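Local coordinates for protein TcpB (Brucella melitensis, PDB 4LQC) that belongs to the TIR-domain family, whose members generally work in signalling through contacts between TIR domains, and adopts their fold of a parallel sheet flanked by helices, at residues A27-D31 and L32-I36. The protein carries 2 engineered substitutions. Numbering follows the deposited sequence.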
# COMPACT_ATOMS: atom_id res chain seq x y z
N ALA B 27 -4.10 19.80 -1.86
CA ALA B 27 -4.30 20.83 -0.83
C ALA B 27 -3.05 21.08 0.02
O ALA B 27 -2.76 22.21 0.39
CB ALA B 27 -5.47 20.46 0.07
N ALA B 28 -2.33 20.01 0.33
CA ALA B 28 -1.14 20.12 1.16
C ALA B 28 -0.00 20.80 0.40
O ALA B 28 0.79 21.55 0.98
CB ALA B 28 -0.69 18.75 1.63
N LEU B 29 0.07 20.53 -0.89
CA LEU B 29 1.15 21.06 -1.70
C LEU B 29 0.89 22.53 -2.00
O LEU B 29 1.81 23.33 -1.99
CB LEU B 29 1.31 20.24 -3.00
CG LEU B 29 2.27 19.05 -3.04
CD1 LEU B 29 2.31 18.42 -4.44
CD2 LEU B 29 3.68 19.45 -2.63
N ARG B 30 -0.37 22.87 -2.25
CA ARG B 30 -0.78 24.26 -2.46
C ARG B 30 -0.61 25.06 -1.19
O ARG B 30 -0.32 26.26 -1.23
CB ARG B 30 -2.24 24.32 -2.92
CG ARG B 30 -2.40 24.00 -4.39
CD ARG B 30 -3.81 24.17 -4.93
NE ARG B 30 -3.86 23.83 -6.35
CZ ARG B 30 -4.96 23.46 -7.00
NH1 ARG B 30 -6.12 23.37 -6.35
NH2 ARG B 30 -4.90 23.15 -8.29
N ASP B 31 -0.76 24.40 -0.05
CA ASP B 31 -0.63 25.08 1.23
C ASP B 31 0.83 25.47 1.50
O ASP B 31 1.11 26.39 2.27
CB ASP B 31 -1.20 24.21 2.34
CG ASP B 31 -1.45 24.98 3.61
OD1 ASP B 31 -1.92 26.14 3.54
OD2 ASP B 31 -1.17 24.41 4.69
N LEU B 32 1.76 24.75 0.87
CA LEU B 32 3.18 25.03 1.01
C LEU B 32 3.58 26.04 -0.06
O LEU B 32 4.72 26.49 -0.10
CB LEU B 32 4.02 23.74 0.86
CG LEU B 32 3.74 22.58 1.84
CD1 LEU B 32 4.56 21.33 1.50
CD2 LEU B 32 4.00 23.00 3.27
N GLY B 33 2.64 26.37 -0.94
CA GLY B 33 2.89 27.37 -1.96
C GLY B 33 3.29 26.85 -3.33
O GLY B 33 3.65 27.63 -4.21
N ALA B 34 3.22 25.53 -3.52
CA ALA B 34 3.53 24.94 -4.82
C ALA B 34 2.39 25.16 -5.82
O ALA B 34 1.22 25.16 -5.46
CB ALA B 34 3.84 23.45 -4.66
N LYS B 35 2.74 25.36 -7.08
CA LYS B 35 1.73 25.42 -8.13
C LYS B 35 1.52 24.03 -8.76
O LYS B 35 2.46 23.42 -9.25
CB LYS B 35 2.11 26.47 -9.18
CG LYS B 35 2.50 27.82 -8.54
CD LYS B 35 2.75 28.95 -9.55
CE LYS B 35 4.23 29.36 -9.58
NZ LYS B 35 4.82 29.58 -8.21
N ILE B 36 0.28 23.53 -8.72
CA ILE B 36 -0.03 22.16 -9.17
C ILE B 36 -1.24 22.10 -10.09
O ILE B 36 -2.32 22.62 -9.75
CB ILE B 36 -0.38 21.24 -7.99
CG1 ILE B 36 0.57 21.49 -6.83
CG2 ILE B 36 -0.29 19.76 -8.39
CD1 ILE B 36 -0.16 21.82 -5.61
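The one flat side-chain group here, the guanidinium of R30, meets I36 at its edge: NH2 lies 3.0 Å from the backbone O of I36, which sits in the guanidinium plane. The N-H points at the oxygen at 160° and arrives nearly along the C=O axis. R30 reaches this far because its chain is extended from CG to NE, and on the way CG passes 3.4 Å from CD1 of I36. The same methyl also presses on L29, the preceding helical residue, with CD1 of I36 only 3.4 Å from CB of L29, tighter than an ordinary carbon contact. CD1 is turned to an unstaggered chi2 of 124°, where it touches L29 CB and R30 CG. The backbone closes the turn alongside. The O of L29 accepts two N-H groups from opposite faces of its plane, A34 N at 3.0 Å, tilted 26° from that plane, and L32 N from well above it. G33 N in turn bonds R30 O at 3.0 Å, also from above the carbonyl plane. CB of A34 rests 3.4 Å from L29 O. L32 folds back along the helix, its CG 3.2 Å from A28 O. Helix 127-136 packs against A28, L29 and L32, while F9 of strand 7-14 touches L29 and I36; K35 N donates a hydrogen bond to OD2 of D8. The bonds A34 N to L29 O and G33 N to R30 O run back into the last turn and, with the positive phi of G33, define a Schellman motif at the C-terminal end of helix 18-31. The motif turns the chain into strand 36-43, an outermost strand of the parallel sheet within this chain, making the helix-to-strand link of an alternating beta-alpha fold, here the TIR domain.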